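Local atomic coordinates of isomerase/lactonizing enzyme (Agrobacterium tumefaciens, PDB entry 1RVK), a protein that is of unknown function but belongs to the enolase superfamily, binds magnesium, and probably acts as an isomerase or lactonizing enzyme. Residues R9-T14 against V33-L38; H49-P54 against L367-D372; L170-P175 against L187-A192; M204-H209 against W230-M235. All blocks are in the same frame, centred on the assembly; numbering follows the deposited sequence.

Contact 1: R9-T14 against V33-L38; sequences RVFRTT and VEQAML
Strands 3-15 and 30-42, the first two of the three-stranded antiparallel sheet of the N-terminal capping domain, pair here through R9-T14 and V33-L38. F11 and Q35 form the central hydrogen-bonded pair: F11 N donates to Q35 O at 2.9 Å, and Q35 N to F11 O at 2.8 Å, the latter almost straight at 174°. R9 with M37 and T13 with V33 repeat the pattern on the same face, while V10 with A36 and R12 with E34 make the non-hydrogen-bonded pairs on the reverse face. The F11 side chain takes the position between its backbone N and carbonyl carbon (chi1 61°), which lays the ring beside Q35. Q35 CB then sits over one ring face, 4.0 Å from the centroid, in a CH-pi contact, and Q35 CG comes 3.5 Å from F11 CZ. At one end R9 CD lies 3.9 Å from the methyl CE of M37, and a water links R9 NH1 to M37 O; E7 provides the salt bridge to this guanidinium. Six backbone bonds thus fix the register, and the F11 ring, met edge-to-face by Y345 and touched by I376 of helix 373-378, is set between the sheet and the neighbouring chain.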
loop_
_atom_site.group_PDB
_atom_site.type_symbol
_atom_site.label_atom_id
_atom_site.label_comp_id
_atom_site.label_asym_id
_atom_site.label_seq_id
_atom_site.Cartn_x
_atom_site.Cartn_y
_atom_site.Cartn_z
ATOM N N ARG A 9 -9.603 -6.103 18.707
ATOM C CA ARG A 9 -10.289 -7.380 18.584
ATOM C C ARG A 9 -9.560 -8.201 17.535
ATOM O O ARG A 9 -9.472 -7.803 16.372
ATOM C CB ARG A 9 -11.748 -7.170 18.162
ATOM C CG ARG A 9 -12.600 -6.469 19.211
ATOM C CD ARG A 9 -14.013 -6.226 18.707
ATOM N NE ARG A 9 -14.898 -5.764 19.774
ATOM C CZ ARG A 9 -14.773 -4.602 20.408
ATOM N NH1 ARG A 9 -13.796 -3.764 20.086
ATOM N NH2 ARG A 9 -15.624 -4.279 21.374
ATOM N N VAL A 10 -9.018 -9.337 17.958
ATOM C CA VAL A 10 -8.304 -10.217 17.048
ATOM C C VAL A 10 -9.242 -11.341 16.635
ATOM O O VAL A 10 -9.924 -11.937 17.473
ATOM C CB VAL A 10 -7.047 -10.814 17.720
ATOM C CG1 VAL A 10 -6.264 -11.654 16.719
ATOM C CG2 VAL A 10 -6.171 -9.693 18.263
ATOM N N PHE A 11 -9.285 -11.618 15.337
ATOM C CA PHE A 11 -10.147 -12.666 14.815
ATOM C C PHE A 11 -9.425 -13.419 13.708
ATOM O O PHE A 11 -8.354 -13.002 13.264
ATOM C CB PHE A 11 -11.440 -12.063 14.263
ATOM C CG PHE A 11 -11.223 -11.098 13.132
ATOM C CD1 PHE A 11 -10.819 -9.790 13.382
ATOM C CD2 PHE A 11 -11.406 -11.505 11.812
ATOM C CE1 PHE A 11 -10.601 -8.896 12.331
ATOM C CE2 PHE A 11 -11.190 -10.622 10.754
ATOM C CZ PHE A 11 -10.786 -9.314 11.015
ATOM N N ARG A 12 -10.018 -14.524 13.262
ATOM C CA ARG A 12 -9.422 -15.336 12.207
ATOM C C ARG A 12 -10.113 -15.113 10.862
ATOM O O ARG A 12 -11.335 -15.195 10.763
ATOM C CB ARG A 12 -9.522 -16.825 12.559
ATOM C CG ARG A 12 -9.205 -17.167 14.007
ATOM C CD ARG A 12 -9.757 -18.548 14.368
ATOM N NE ARG A 12 -9.846 -18.750 15.814
ATOM C CZ ARG A 12 -8.795 -18.866 16.621
ATOM N NH1 ARG A 12 -7.566 -18.802 16.127
ATOM N NH2 ARG A 12 -8.971 -19.039 17.925
ATOM N N THR A 13 -9.321 -14.827 9.835
ATOM C CA THR A 13 -9.847 -14.638 8.491
ATOM C C THR A 13 -9.347 -15.821 7.657
ATOM O O THR A 13 -8.220 -16.283 7.837
ATOM C CB THR A 13 -9.354 -13.310 7.861
ATOM O OG1 THR A 13 -9.903 -13.173 6.545
ATOM C CG2 THR A 13 -7.835 -13.281 7.768
ATOM N N THR A 14 -10.192 -16.322 6.764
ATOM C CA THR A 14 -9.826 -17.448 5.913
ATOM C C THR A 14 -9.307 -16.902 4.594
ATOM O O THR A 14 -10.009 -16.174 3.899
ATOM C CB THR A 14 -11.034 -18.353 5.653
ATOM O OG1 THR A 14 -11.514 -18.864 6.902
ATOM C CG2 THR A 14 -10.649 -19.510 4.744
ATOM N N VAL A 33 -5.835 -16.981 9.162
ATOM C CA VAL A 33 -4.817 -16.029 9.583
ATOM C C VAL A 33 -5.401 -15.050 10.594
ATOM O O VAL A 33 -6.520 -14.574 10.429
ATOM C CB VAL A 33 -4.286 -15.238 8.369
ATOM C CG1 VAL A 33 -3.279 -14.188 8.820
ATOM C CG2 VAL A 33 -3.647 -16.198 7.371
ATOM N N GLU A 34 -4.644 -14.755 11.644
ATOM C CA GLU A 34 -5.112 -13.818 12.654
ATOM C C GLU A 34 -5.031 -12.381 12.147
ATOM O O GLU A 34 -3.991 -11.941 11.652
ATOM C CB GLU A 34 -4.288 -13.957 13.933
ATOM C CG GLU A 34 -4.638 -15.176 14.769
ATOM C CD GLU A 34 -3.857 -15.226 16.067
ATOM O OE1 GLU A 34 -3.500 -14.148 16.588
ATOM O OE2 GLU A 34 -3.611 -16.339 16.577
ATOM N N GLN A 35 -6.139 -11.662 12.270
ATOM C CA GLN A 35 -6.220 -10.270 11.846
ATOM C C GLN A 35 -6.709 -9.460 13.041
ATOM O O GLN A 35 -7.476 -9.961 13.855
ATOM C CB GLN A 35 -7.208 -10.128 10.684
ATOM C CG GLN A 35 -7.418 -8.694 10.212
ATOM C CD GLN A 35 -6.179 -8.094 9.568
ATOM O OE1 GLN A 35 -6.135 -6.900 9.281
ATOM N NE2 GLN A 35 -5.170 -8.925 9.330
ATOM N N ALA A 36 -6.270 -8.214 13.154
ATOM C CA ALA A 36 -6.705 -7.393 14.274
ATOM C C ALA A 36 -7.478 -6.163 13.817
ATOM O O ALA A 36 -7.191 -5.585 12.767
ATOM C CB ALA A 36 -5.500 -6.968 15.109
HETATM N N MSE A 37 -8.477 -5.780 14.603
HETATM C CA MSE A 37 -9.262 -4.596 14.300
HETATM C C MSE A 37 -9.154 -3.663 15.494
HETATM O O MSE A 37 -9.422 -4.065 16.632
HETATM C CB MSE A 37 -10.736 -4.938 14.044
HETATM C CG MSE A 37 -11.603 -3.697 13.778
HETATM SE SE MSE A 37 -13.485 -4.040 13.365
HETATM C CE MSE A 37 -14.055 -4.649 15.115
ATOM N N LEU A 38 -8.729 -2.433 15.230
ATOM C CA LEU A 38 -8.596 -1.422 16.268
ATOM C C LEU A 38 -9.853 -0.558 16.240
ATOM O O LEU A 38 -10.276 -0.107 15.172
ATOM C CB LEU A 38 -7.364 -0.553 16.001
ATOM C CG LEU A 38 -6.979 0.566 16.983
ATOM C CD1 LEU A 38 -8.012 1.669 16.970
ATOM C CD2 LEU A 38 -6.816 -0.006 18.378
HETATM O O HOH W 1 -12.008 -3.554 17.689
HETATM O O HOH W 2 -4.978 -18.367 15.981
#

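Contact 2: H49-P54 against L367-D372; sequences HSFTAP and LGEDID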
loop_
_atom_site.group_PDB
_atom_site.type_symbol
_atom_site.label_atom_id
_atom_site.label_comp_id
_atom_site.label_asym_id
_atom_site.label_seq_id
_atom_site.Cartn_x
_atom_site.Cartn_y
_atom_site.Cartn_z
ATOM N N HIS A 49 -12.978 2.497 13.139
ATOM C CA HIS A 49 -12.242 1.235 13.070
ATOM C C HIS A 49 -11.163 1.202 11.994
ATOM O O HIS A 49 -11.227 1.938 11.011
ATOM C CB HIS A 49 -13.211 0.087 12.773
ATOM C CG HIS A 49 -14.518 0.190 13.491
ATOM N ND1 HIS A 49 -14.681 -0.202 14.801
ATOM C CD2 HIS A 49 -15.721 0.662 13.085
ATOM C CE1 HIS A 49 -15.930 0.024 15.173
ATOM N NE2 HIS A 49 -16.581 0.547 14.151
ATOM N N SER A 50 -10.187 0.320 12.183
ATOM C CA SER A 50 -9.115 0.139 11.212
ATOM C C SER A 50 -8.462 -1.223 11.440
ATOM O O SER A 50 -8.347 -1.683 12.575
ATOM C CB SER A 50 -8.083 1.264 11.330
ATOM O OG SER A 50 -7.343 1.371 10.125
ATOM N N PHE A 51 -8.034 -1.862 10.354
ATOM C CA PHE A 51 -7.432 -3.191 10.417
ATOM C C PHE A 51 -5.917 -3.217 10.265
ATOM O O PHE A 51 -5.338 -2.379 9.576
ATOM C CB PHE A 51 -8.050 -4.069 9.327
ATOM C CG PHE A 51 -9.526 -4.274 9.486
ATOM C CD1 PHE A 51 -10.014 -5.267 10.326
ATOM C CD2 PHE A 51 -10.432 -3.443 8.830
ATOM C CE1 PHE A 51 -11.386 -5.433 10.514
ATOM C CE2 PHE A 51 -11.805 -3.601 9.011
ATOM C CZ PHE A 51 -12.282 -4.597 9.856
ATOM N N THR A 52 -5.283 -4.193 10.912
ATOM C CA THR A 52 -3.835 -4.365 10.828
ATOM C C THR A 52 -3.441 -5.712 11.423
ATOM O O THR A 52 -4.290 -6.446 11.929
ATOM C CB THR A 52 -3.074 -3.247 11.579
ATOM O OG1 THR A 52 -1.692 -3.279 11.203
ATOM C CG2 THR A 52 -3.189 -3.430 13.086
ATOM N N ALA A 53 -2.156 -6.040 11.349
ATOM C CA ALA A 53 -1.658 -7.299 11.891
ATOM C C ALA A 53 -1.636 -7.218 13.415
ATOM O O ALA A 53 -1.291 -6.182 13.983
ATOM C CB ALA A 53 -0.257 -7.582 11.358
ATOM N N PRO A 54 -1.983 -8.321 14.094
ATOM C CA PRO A 54 -2.020 -8.410 15.558
ATOM C C PRO A 54 -0.835 -7.805 16.315
ATOM O O PRO A 54 -1.029 -7.052 17.267
ATOM C CB PRO A 54 -2.152 -9.913 15.804
ATOM C CG PRO A 54 -2.976 -10.360 14.633
ATOM C CD PRO A 54 -2.322 -9.621 13.483
ATOM N N LEU A 367 -13.922 5.519 6.350
ATOM C CA LEU A 367 -13.100 4.864 5.337
ATOM C C LEU A 367 -13.984 4.024 4.424
ATOM O O LEU A 367 -13.534 3.515 3.396
ATOM C CB LEU A 367 -12.039 3.983 5.997
ATOM C CG LEU A 367 -10.956 4.738 6.771
ATOM C CD1 LEU A 367 -10.114 3.757 7.570
ATOM C CD2 LEU A 367 -10.093 5.533 5.798
ATOM N N GLY A 368 -15.250 3.883 4.805
ATOM C CA GLY A 368 -16.184 3.134 3.987
ATOM C C GLY A 368 -16.018 1.629 3.966
ATOM O O GLY A 368 -16.525 0.963 3.062
ATOM N N GLU A 369 -15.309 1.075 4.942
ATOM C CA GLU A 369 -15.140 -0.368 4.981
ATOM C C GLU A 369 -16.438 -0.957 5.540
ATOM O O GLU A 369 -16.861 -0.627 6.650
ATOM C CB GLU A 369 -13.918 -0.739 5.832
ATOM C CG GLU A 369 -12.621 -0.123 5.283
ATOM C CD GLU A 369 -11.354 -0.623 5.962
ATOM O OE1 GLU A 369 -11.275 -0.581 7.205
ATOM O OE2 GLU A 369 -10.420 -1.047 5.246
ATOM N N ASP A 370 -17.079 -1.800 4.736
ATOM C CA ASP A 370 -18.350 -2.439 5.092
ATOM C C ASP A 370 -18.046 -3.634 5.993
ATOM O O ASP A 370 -18.053 -4.785 5.554
ATOM C CB ASP A 370 -19.051 -2.896 3.807
ATOM C CG ASP A 370 -20.539 -3.134 3.995
ATOM O OD1 ASP A 370 -21.202 -3.506 3.003
ATOM O OD2 ASP A 370 -21.044 -2.947 5.122
ATOM N N ILE A 371 -17.788 -3.342 7.264
ATOM C CA ILE A 371 -17.411 -4.356 8.238
ATOM C C ILE A 371 -18.492 -5.339 8.678
ATOM O O ILE A 371 -19.589 -4.946 9.072
ATOM C CB ILE A 371 -16.816 -3.679 9.490
ATOM C CG1 ILE A 371 -15.700 -2.721 9.060
ATOM C CG2 ILE A 371 -16.272 -4.730 10.448
ATOM C CD1 ILE A 371 -15.148 -1.867 10.175
ATOM N N ASP A 372 -18.164 -6.625 8.605
ATOM C CA ASP A 372 -19.086 -7.676 9.024
ATOM C C ASP A 372 -18.742 -7.960 10.482
ATOM O O ASP A 372 -17.974 -8.877 10.779
ATOM C CB ASP A 372 -18.880 -8.942 8.186
ATOM C CG ASP A 372 -19.989 -9.970 8.390
ATOM O OD1 ASP A 372 -20.605 -9.987 9.476
ATOM O OD2 ASP A 372 -20.234 -10.774 7.464
HETATM O O HOH W 3 -12.730 0.840 8.811
HETATM O O HOH W 4 -8.584 -0.291 7.862
#
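E369 OE1 accepts from two waters that tie this carboxylate to the backbone of strand 47-52. One water, 2.6 Å from E369 OE1, donates its other proton to H49 O. The second, 2.8 Å from E369 OE1, accepts from F51 N at 3.0 Å and also meets S50 OG, so segment 367-372 is bonded to the strand through water, with no direct hydrogen bond between the two segments. The same oxygen lies at the edge of the F51 ring, in its plane and 3.4 Å from F51 CD2, where the aromatic hydrogens present their slight positive charge. The I371 side chain points against that of F51, with CG1 at the ring edge. Its CG1 stands anti to the carbonyl carbon (chi1 -52°), and the CD1 beyond it reaches in between two side chains, 3.9 Å from F51 CE2 and 3.8 Å from H49 CB. L367 CD1 closes the other end, 4.0 Å from H49 O. D110 of helix 98-116 receives both H49 N and L367 N, and H49 ND1 bonds T39. The contact joins the N-terminal domain to the chain leading into helix 373-378; two water donors and the edge of F51 lie against E369 OE1, which would probably favour the charged carboxylate.

Contact 3: L170-P175 against L187-A192; sequences LHTWMP and LKACAA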
loop_
_atom_site.group_PDB
_atom_site.type_symbol
_atom_site.label_atom_id
_atom_site.label_comp_id
_atom_site.label_asym_id
_atom_site.label_seq_id
_atom_site.Cartn_x
_atom_site.Cartn_y
_atom_site.Cartn_z
ATOM N N LEU A 170 4.595 -5.357 -12.573
ATOM C CA LEU A 170 5.118 -6.668 -12.228
ATOM C C LEU A 170 6.016 -6.594 -11.009
ATOM O O LEU A 170 6.793 -5.651 -10.866
ATOM C CB LEU A 170 5.967 -7.248 -13.362
ATOM C CG LEU A 170 5.461 -7.480 -14.783
ATOM C CD1 LEU A 170 6.538 -8.248 -15.538
ATOM C CD2 LEU A 170 4.168 -8.276 -14.774
ATOM N N HIS A 171 5.878 -7.571 -10.119
ATOM C CA HIS A 171 6.777 -7.706 -8.977
ATOM C C HIS A 171 7.437 -8.994 -9.457
ATOM O O HIS A 171 6.747 -9.994 -9.658
ATOM C CB HIS A 171 6.041 -7.974 -7.655
ATOM C CG HIS A 171 5.450 -6.750 -7.024
ATOM N ND1 HIS A 171 4.202 -6.268 -7.354
ATOM C CD2 HIS A 171 5.937 -5.912 -6.074
ATOM C CE1 HIS A 171 3.943 -5.189 -6.635
ATOM N NE2 HIS A 171 4.979 -4.951 -5.851
ATOM N N THR A 172 8.747 -8.979 -9.679
ATOM C CA THR A 172 9.409 -10.178 -10.173
ATOM C C THR A 172 9.927 -11.124 -9.089
ATOM O O THR A 172 9.561 -10.991 -7.922
ATOM C CB THR A 172 10.519 -9.804 -11.181
ATOM O OG1 THR A 172 11.240 -8.656 -10.711
ATOM C CG2 THR A 172 9.895 -9.472 -12.533
ATOM N N TRP A 173 10.762 -12.084 -9.474
ATOM C CA TRP A 173 11.274 -13.089 -8.538
ATOM C C TRP A 173 12.268 -12.609 -7.487
ATOM O O TRP A 173 13.223 -11.891 -7.789
ATOM C CB TRP A 173 11.895 -14.245 -9.319
ATOM C CG TRP A 173 10.929 -14.928 -10.236
ATOM C CD1 TRP A 173 10.080 -15.955 -9.924
ATOM C CD2 TRP A 173 10.711 -14.631 -11.619
ATOM N NE1 TRP A 173 9.348 -16.316 -11.032
ATOM C CE2 TRP A 173 9.714 -15.519 -12.085
ATOM C CE3 TRP A 173 11.261 -13.701 -12.512
ATOM C CZ2 TRP A 173 9.253 -15.504 -13.406
ATOM C CZ3 TRP A 173 10.803 -13.685 -13.830
ATOM C CH2 TRP A 173 9.807 -14.584 -14.261
HETATM N N MSE A 174 12.045 -13.045 -6.249
HETATM C CA MSE A 174 12.899 -12.672 -5.131
HETATM C C MSE A 174 13.106 -13.857 -4.192
HETATM O O MSE A 174 12.246 -14.732 -4.087
HETATM C CB MSE A 174 12.251 -11.523 -4.350
HETATM C CG MSE A 174 11.888 -10.315 -5.201
HETATM SE SE MSE A 174 11.094 -8.902 -4.148
HETATM C CE MSE A 174 10.156 -7.982 -5.559
ATOM N N PRO A 175 14.257 -13.912 -3.504
ATOM C CA PRO A 175 14.434 -15.048 -2.594
ATOM C C PRO A 175 13.320 -14.982 -1.542
ATOM O O PRO A 175 12.772 -13.912 -1.281
ATOM C CB PRO A 175 15.830 -14.816 -2.012
ATOM C CG PRO A 175 16.032 -13.332 -2.148
ATOM C CD PRO A 175 15.432 -13.027 -3.493
ATOM N N LEU A 187 13.982 -9.281 -16.820
ATOM C CA LEU A 187 13.811 -8.621 -18.108
ATOM C C LEU A 187 12.994 -9.471 -19.075
ATOM O O LEU A 187 12.241 -8.931 -19.882
ATOM C CB LEU A 187 15.169 -8.280 -18.727
ATOM C CG LEU A 187 15.884 -7.077 -18.104
ATOM C CD1 LEU A 187 17.285 -6.939 -18.681
ATOM C CD2 LEU A 187 15.069 -5.823 -18.364
ATOM N N LYS A 188 13.143 -10.792 -19.000
ATOM C CA LYS A 188 12.373 -11.673 -19.879
ATOM C C LYS A 188 10.892 -11.568 -19.544
ATOM O O LYS A 188 10.040 -11.610 -20.430
ATOM C CB LYS A 188 12.804 -13.133 -19.730
ATOM C CG LYS A 188 14.143 -13.481 -20.362
ATOM C CD LYS A 188 14.288 -14.994 -20.468
ATOM C CE LYS A 188 15.732 -15.418 -20.683
ATOM N NZ LYS A 188 16.551 -15.224 -19.448
ATOM N N ALA A 189 10.585 -11.448 -18.256
ATOM C CA ALA A 189 9.197 -11.323 -17.826
ATOM C C ALA A 189 8.629 -10.017 -18.362
ATOM O O ALA A 189 7.520 -9.980 -18.893
ATOM C CB ALA A 189 9.111 -11.345 -16.307
ATOM N N CYS A 190 9.398 -8.943 -18.220
ATOM C CA CYS A 190 8.961 -7.637 -18.697
ATOM C C CYS A 190 8.713 -7.652 -20.199
ATOM O O CYS A 190 7.720 -7.097 -20.684
ATOM C CB CYS A 190 10.004 -6.573 -18.350
ATOM S SG CYS A 190 10.080 -6.209 -16.574
ATOM N N ALA A 191 9.617 -8.290 -20.933
ATOM C CA ALA A 191 9.497 -8.380 -22.383
ATOM C C ALA A 191 8.277 -9.204 -22.777
ATOM O O ALA A 191 7.567 -8.863 -23.725
ATOM C CB ALA A 191 10.757 -9.000 -22.972
ATOM N N ALA A 192 8.049 -10.299 -22.058
ATOM C CA ALA A 192 6.909 -11.169 -22.328
ATOM C C ALA A 192 5.599 -10.411 -22.139
ATOM O O ALA A 192 4.666 -10.557 -22.933
ATOM C CB ALA A 192 6.949 -12.382 -21.407
#
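A189 CB meets the far end of the W173 indole, 3.8 Å from CZ3 and 3.9 Å from CH2, and this methyl is the centre of the tightly packed part of the contact. It faces the end of strand 167-171 and the chain that follows, where T172 CG2 comes within 4.3 Å and L170 CD1 within 4.1 Å. The leucine reaches the helix with CG anti to its carbonyl carbon (chi1 -58°), and the extended branch carries CD1 to the helix backbone, 3.9 Å from A189 O, and to C190 SG at 4.2 Å. The small A189 and C190 side chains probably allow the close approach, and I205 of the next strand also lies against L170, T172 and C190. The indole is held by more than the alanine: Y153 meets it edge-to-face, W179 packs on it at a slant, and M185 and D186 of the same helix touch it. The far side of the helix is looser: L187 and A191 point away from the strand, while K188 leaves from the flank with its amine leading out to solvent. The end of strand 167-171 and the loop after it thus pack on helix 183-197 of a beta-alpha-beta unit of the barrel domain. No hydrogen bond crosses between the two segments, so this patch rests on van der Waals contact of buried, largely apolar groups and gives no directional bond.

Contact 4: M204-H209 against W230-M235; sequences MIDAFH and WIEEPM. With MG (magnesium ion), chain B.
D206 and E232 cross at an angle, their carboxylate planes 31° apart, and each gives one oxygen to the magnesium ion: D206 OD1 at 2.1 Å and E232 OE2 at 2.2 Å. Both side chains leave with CG anti to the backbone N, which sends them from neighbouring parallel strands toward the same point. Three waters and E258 complete the metal shell, and one of these waters donates to D206 OD2 and to E233 OE2. Carboxylates at the C-terminal ends of successive barrel strands thus bind the metal, as in the enolase superfamily. The shared cation probably offsets the repulsion between D206 OD1 and E232 OE2, 3.0 Å apart. The second oxygen of E232, OE1, receives W230 NE1 through its anti lone pair and forms a salt bridge with K169, so the indole and the lysine help set the carboxylate in place. One face of that indole is covered by M204, present as selenomethionine: CE lies 3.4 Å from the centroid of the six-membered ring and SE stands above the same ring at 4.7 Å, a Met-aromatic contact. Further along, the H209 ring and the E233 carboxylate cross with planes 41° apart; S259 binds E233 OE1. Between the strands E232 N donates to I205 O at 2.8 Å. Strand 167-171 flanks 202-206, strand 254-256 flanks 230-232, and helix 213-224 packs on I205 and I231.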
loop_
_atom_site.group_PDB
_atom_site.type_symbol
_atom_site.label_atom_id
_atom_site.label_comp_id
_atom_site.label_asym_id
_atom_site.label_seq_id
_atom_site.Cartn_x
_atom_site.Cartn_y
_atom_site.Cartn_z
HETATM N N MSE A 204 4.909 -1.259 -15.554
HETATM C CA MSE A 204 5.887 -0.892 -14.550
HETATM C C MSE A 204 6.474 -2.126 -13.889
HETATM O O MSE A 204 5.897 -3.215 -13.959
HETATM C CB MSE A 204 5.250 0.040 -13.525
HETATM C CG MSE A 204 4.810 1.345 -14.176
HETATM SE SE MSE A 204 2.945 1.325 -14.620
HETATM C CE MSE A 204 2.575 1.664 -12.793
ATOM N N ILE A 205 7.632 -1.958 -13.262
ATOM C CA ILE A 205 8.309 -3.074 -12.619
ATOM C C ILE A 205 8.843 -2.713 -11.245
ATOM O O ILE A 205 9.461 -1.666 -11.059
ATOM C CB ILE A 205 9.486 -3.591 -13.502
ATOM C CG1 ILE A 205 10.306 -4.640 -12.746
ATOM C CG2 ILE A 205 10.377 -2.433 -13.920
ATOM C CD1 ILE A 205 9.617 -5.963 -12.584
ATOM N N ASP A 206 8.577 -3.599 -10.291
ATOM C CA ASP A 206 9.026 -3.457 -8.912
ATOM C C ASP A 206 9.798 -4.753 -8.677
ATOM O O ASP A 206 9.239 -5.756 -8.236
ATOM C CB ASP A 206 7.811 -3.360 -7.989
ATOM C CG ASP A 206 8.179 -3.059 -6.550
ATOM O OD1 ASP A 206 7.249 -2.935 -5.743
ATOM O OD2 ASP A 206 9.375 -2.952 -6.216
ATOM N N ALA A 207 11.085 -4.728 -9.005
ATOM C CA ALA A 207 11.933 -5.908 -8.880
ATOM C C ALA A 207 12.579 -6.066 -7.513
ATOM O O ALA A 207 12.319 -5.288 -6.600
ATOM C CB ALA A 207 13.009 -5.873 -9.960
ATOM N N PHE A 208 13.406 -7.100 -7.383
ATOM C CA PHE A 208 14.144 -7.388 -6.151
ATOM C C PHE A 208 14.611 -6.059 -5.538
ATOM O O PHE A 208 15.335 -5.294 -6.170
ATOM C CB PHE A 208 15.326 -8.293 -6.509
ATOM C CG PHE A 208 16.234 -8.607 -5.364
ATOM C CD1 PHE A 208 17.535 -8.111 -5.346
ATOM C CD2 PHE A 208 15.813 -9.431 -4.325
ATOM C CE1 PHE A 208 18.406 -8.438 -4.308
ATOM C CE2 PHE A 208 16.677 -9.762 -3.283
ATOM C CZ PHE A 208 17.974 -9.265 -3.276
ATOM N N HIS A 209 14.196 -5.797 -4.299
ATOM C CA HIS A 209 14.492 -4.536 -3.614
ATOM C C HIS A 209 15.914 -4.265 -3.131
ATOM O O HIS A 209 16.148 -3.240 -2.487
ATOM C CB HIS A 209 13.568 -4.380 -2.404
ATOM C CG HIS A 209 12.152 -4.791 -2.656
ATOM N ND1 HIS A 209 11.345 -4.166 -3.580
ATOM C CD2 HIS A 209 11.387 -5.746 -2.073
ATOM C CE1 HIS A 209 10.142 -4.715 -3.554
ATOM N NE2 HIS A 209 10.142 -5.676 -2.648
ATOM N N TRP A 230 7.863 3.165 -15.274
ATOM C CA TRP A 230 8.756 3.406 -14.153
ATOM C C TRP A 230 9.393 2.141 -13.607
ATOM O O TRP A 230 8.921 1.030 -13.852
ATOM C CB TRP A 230 8.034 4.173 -13.019
ATOM C CG TRP A 230 7.117 3.378 -12.083
ATOM C CD1 TRP A 230 7.425 2.232 -11.394
ATOM C CD2 TRP A 230 5.798 3.753 -11.652
ATOM N NE1 TRP A 230 6.385 1.878 -10.565
ATOM C CE2 TRP A 230 5.375 2.794 -10.703
ATOM C CE3 TRP A 230 4.934 4.811 -11.975
ATOM C CZ2 TRP A 230 4.125 2.861 -10.072
ATOM C CZ3 TRP A 230 3.688 4.877 -11.346
ATOM C CH2 TRP A 230 3.300 3.906 -10.406
ATOM N N ILE A 231 10.496 2.331 -12.896
ATOM C CA ILE A 231 11.210 1.238 -12.262
ATOM C C ILE A 231 11.063 1.583 -10.786
ATOM O O ILE A 231 11.300 2.721 -10.379
ATOM C CB ILE A 231 12.700 1.191 -12.708
ATOM C CG1 ILE A 231 13.409 0.023 -12.015
ATOM C CG2 ILE A 231 13.383 2.519 -12.431
ATOM C CD1 ILE A 231 14.841 -0.184 -12.475
ATOM N N GLU A 232 10.641 0.605 -9.996
ATOM C CA GLU A 232 10.386 0.821 -8.579
ATOM C C GLU A 232 11.282 0.045 -7.615
ATOM O O GLU A 232 11.423 -1.169 -7.724
ATOM C CB GLU A 232 8.919 0.473 -8.312
ATOM C CG GLU A 232 8.411 0.723 -6.899
ATOM C CD GLU A 232 6.938 0.399 -6.790
ATOM O OE1 GLU A 232 6.206 0.593 -7.782
ATOM O OE2 GLU A 232 6.502 -0.041 -5.717
ATOM N N GLU A 233 11.875 0.775 -6.673
ATOM C CA GLU A 233 12.734 0.213 -5.627
ATOM C C GLU A 233 13.621 -0.953 -6.067
ATOM O O GLU A 233 13.500 -2.063 -5.560
ATOM C CB GLU A 233 11.853 -0.215 -4.439
ATOM C CG GLU A 233 12.613 -0.560 -3.162
ATOM C CD GLU A 233 11.701 -0.733 -1.948
ATOM O OE1 GLU A 233 12.238 -0.938 -0.838
ATOM O OE2 GLU A 233 10.458 -0.669 -2.094
ATOM N N PRO A 234 14.544 -0.710 -7.010
ATOM C CA PRO A 234 15.401 -1.821 -7.434
ATOM C C PRO A 234 16.645 -1.975 -6.558
ATOM O O PRO A 234 17.401 -2.932 -6.713
ATOM C CB PRO A 234 15.750 -1.446 -8.868
ATOM C CG PRO A 234 15.899 0.043 -8.766
ATOM C CD PRO A 234 14.710 0.454 -7.899
HETATM N N MSE A 235 16.857 -1.029 -5.647
HETATM C CA MSE A 235 18.025 -1.067 -4.763
HETATM C C MSE A 235 17.613 -0.768 -3.323
HETATM O O MSE A 235 16.508 -0.298 -3.076
HETATM C CB MSE A 235 19.065 -0.033 -5.215
HETATM C CG MSE A 235 19.485 -0.145 -6.680
HETATM SE SE MSE A 235 20.673 1.312 -7.207
HETATM C CE MSE A 235 19.441 2.779 -6.926
HETATM MG MG MG B . 6.717 -1.592 -4.217
HETATM O O HOH W 5 12.436 -2.373 -9.940
HETATM O O HOH W 6 8.916 -1.347 -3.923
HETATM O O HOH W 7 14.895 -1.334 -0.525
HETATM O O HOH W 8 6.610 -3.123 -2.519
HETATM O O HOH W 9 4.582 -2.265 -4.717
#

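Contacts 1 and 2 belong to one side of the molecule and contacts 3 and 4 to the barrel domain, with about 29 to 33 Å between centres across the two groups. Contacts 1 and 2 share the three-stranded sheet, their centres about 10 Å apart, and L38 and A36 bond S50 and T52 between strands 30-42 and 47-52. Contacts 3 and 4 are also about 10 Å apart and meet where L170 pairs with M204 and D206 on adjacent barrel strands. Along the chain contact 1 closes first; contact 2 then spans 312 residues, enclosing contacts 3 and 4 in that order. The C-terminal chain thus returns to the N-terminal domain, joining it to the metal-binding barrel.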